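Local coordinates for uncharacterized protein (Bacteroides ovatus, PDB 3P02) that is of unknown function but joins an E-set-like N-terminal region to a BT_3044-like C-terminal region built on a large antiparallel sheet, at residues A[232-236]-A[237-241]. Residues are numbered along the deposited sequence; the frame is centred on the assembly and turned at random. Where two conformers were deposited one is given.
Sequences IWAEN and EKLKF
After strand 228-234 the backbone makes a short 3-10 turn through Glu237-Leu239 and comes back until the CA atoms of Ala234 and Phe241 lie 6.3 Å apart. Asn236 starts the turn with both of its oxygens. Asn236 O accepts from Leu239 N at 3.1 Å, while OD1 accepts from Lys238 N, also at 3.1 Å, with the donor well above the amide plane. Asparagine suits this place because its side chain is short: with CG anti to the backbone N (chi1 -177°), OD1 folds back over the chain to the N-H of Lys238, and ND2 remains to bind Asn209 O and Tyr279 OH in neighbouring loops. A water also donates to Asn236 O and accepts from Phe241 N, linking the two across the loop. On the inner side, the Ala234 methyl is small enough to let Phe241 fold close, its CB 3.6 Å from Phe241 CB, and it meets Leu239 CD1 at 3.9 Å. The Phe241 ring then reaches back along the strand, one face over the Trp233-Ala234 peptide, until CZ lies 3.8 Å from Ile232 CG1; Phe274 of strand 262-278 meets the same ring. Glu237 and Lys238 point their charges outward, as fits a surface turn, and Lys240 forms a salt bridge with Glu286. An Asx turn leading into a 3-10 turn, closed by an apolar cluster, here makes the loop connecting antiparallel strands 228-234 and 242-255 of the C-terminal sheet.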
loop_
_atom_site.group_PDB
_atom_site.type_symbol
_atom_site.label_atom_id
_atom_site.label_comp_id
_atom_site.label_asym_id
_atom_site.label_seq_id
_atom_site.Cartn_x
_atom_site.Cartn_y
_atom_site.Cartn_z
ATOM N N ILE A 232 -21.649 -3.143 -3.586
ATOM C CA ILE A 232 -21.195 -2.080 -2.696
ATOM C C ILE A 232 -21.821 -2.320 -1.320
ATOM O O ILE A 232 -23.024 -2.623 -1.233
ATOM C CB ILE A 232 -21.500 -0.644 -3.249
ATOM C CG1 ILE A 232 -20.735 0.419 -2.415
ATOM C CG2 ILE A 232 -23.043 -0.358 -3.313
ATOM C CD1 ILE A 232 -20.840 1.896 -3.001
ATOM N N TRP A 233 -21.030 -2.196 -0.246
ATOM C CA TRP A 233 -21.600 -2.391 1.078
ATOM C C TRP A 233 -20.705 -1.802 2.163
ATOM O O TRP A 233 -19.559 -1.443 1.904
ATOM C CB TRP A 233 -21.850 -3.906 1.347
ATOM C CG TRP A 233 -20.606 -4.726 1.548
ATOM C CD1 TRP A 233 -20.088 -5.141 2.743
ATOM C CD2 TRP A 233 -19.762 -5.295 0.528
ATOM N NE1 TRP A 233 -18.957 -5.899 2.535
ATOM C CE2 TRP A 233 -18.742 -6.025 1.185
ATOM C CE3 TRP A 233 -19.809 -5.319 -0.879
ATOM C CZ2 TRP A 233 -17.778 -6.766 0.485
ATOM C CZ3 TRP A 233 -18.805 -5.981 -1.574
ATOM C CH2 TRP A 233 -17.799 -6.690 -0.895
ATOM N N ALA A 234 -21.226 -1.741 3.393
ATOM C CA ALA A 234 -20.451 -1.334 4.549
ATOM C C ALA A 234 -20.554 -2.413 5.593
ATOM O O ALA A 234 -21.518 -3.183 5.575
ATOM C CB ALA A 234 -20.959 -0.007 5.119
ATOM N N GLU A 235 -19.550 -2.514 6.461
ATOM C CA GLU A 235 -19.622 -3.447 7.597
ATOM C C GLU A 235 -20.062 -2.728 8.879
ATOM O O GLU A 235 -20.625 -3.367 9.764
ATOM C CB GLU A 235 -18.272 -4.119 7.868
ATOM C CG GLU A 235 -17.947 -5.207 6.876
ATOM C CD GLU A 235 -16.598 -5.862 7.082
ATOM O OE1 GLU A 235 -15.807 -5.388 7.930
ATOM O OE2 GLU A 235 -16.328 -6.847 6.365
ATOM N N ASN A 236 -19.745 -1.428 9.001
ATOM C CA ASN A 236 -20.046 -0.637 10.199
ATOM C C ASN A 236 -21.521 -0.236 10.232
ATOM O O ASN A 236 -21.928 0.656 9.479
ATOM C CB ASN A 236 -19.148 0.600 10.255
ATOM C CG ASN A 236 -19.362 1.415 11.516
ATOM O OD1 ASN A 236 -20.003 0.949 12.493
ATOM N ND2 ASN A 236 -18.814 2.625 11.553
ATOM N N GLU A 237 -22.312 -0.861 11.126
ATOM C CA GLU A 237 -23.748 -0.556 11.255
ATOM C C GLU A 237 -24.003 0.906 11.667
ATOM O O GLU A 237 -25.051 1.454 11.310
ATOM C CB GLU A 237 -24.432 -1.507 12.247
ATOM C CG GLU A 237 -24.479 -2.960 11.796
ATOM C CD GLU A 237 -25.260 -3.284 10.533
ATOM O OE1 GLU A 237 -26.350 -2.702 10.327
ATOM O OE2 GLU A 237 -24.788 -4.148 9.757
ATOM N N LYS A 238 -23.046 1.539 12.386
ATOM C CA LYS A 238 -23.182 2.955 12.818
ATOM C C LYS A 238 -23.124 3.930 11.642
ATOM O O LYS A 238 -23.634 5.034 11.772
ATOM C CB LYS A 238 -22.138 3.342 13.854
ATOM C CG LYS A 238 -22.234 2.508 15.127
ATOM C CD LYS A 238 -21.376 3.125 16.219
ATOM C CE LYS A 238 -21.282 2.217 17.430
ATOM N NZ LYS A 238 -20.796 2.967 18.610
ATOM N N LEU A 239 -22.564 3.514 10.482
ATOM C CA LEU A 239 -22.544 4.381 9.286
ATOM C C LEU A 239 -23.929 4.653 8.722
ATOM O O LEU A 239 -24.096 5.585 7.920
ATOM C CB LEU A 239 -21.752 3.682 8.178
ATOM C CG LEU A 239 -20.360 4.053 7.865
ATOM C CD1 LEU A 239 -19.967 3.477 6.493
ATOM C CD2 LEU A 239 -20.155 5.564 7.842
ATOM N N LYS A 240 -24.915 3.769 9.040
ATOM C CA LYS A 240 -26.277 3.819 8.506
ATOM C C LYS A 240 -26.172 3.885 6.978
ATOM O O LYS A 240 -26.817 4.706 6.326
ATOM C CB LYS A 240 -27.101 4.982 9.103
ATOM C CG LYS A 240 -27.373 4.790 10.592
ATOM C CD LYS A 240 -27.830 6.088 11.232
ATOM C CE LYS A 240 -27.999 5.993 12.727
ATOM N NZ LYS A 240 -28.380 7.318 13.301
ATOM N N PHE A 241 -25.254 3.059 6.431
ATOM C CA PHE A 241 -25.026 2.998 4.988
ATOM C C PHE A 241 -26.281 2.573 4.259
ATOM O O PHE A 241 -26.874 1.546 4.585
ATOM C CB PHE A 241 -23.890 2.011 4.689
ATOM C CG PHE A 241 -23.525 1.896 3.227
ATOM C CD1 PHE A 241 -22.529 2.699 2.677
ATOM C CD2 PHE A 241 -24.128 0.939 2.422
ATOM C CE1 PHE A 241 -22.158 2.552 1.329
ATOM C CE2 PHE A 241 -23.782 0.816 1.062
ATOM C CZ PHE A 241 -22.802 1.624 0.529
HETATM O O HOH W 1 -21.848 -5.620 9.443
HETATM O O HOH W 2 -24.163 0.753 7.809
#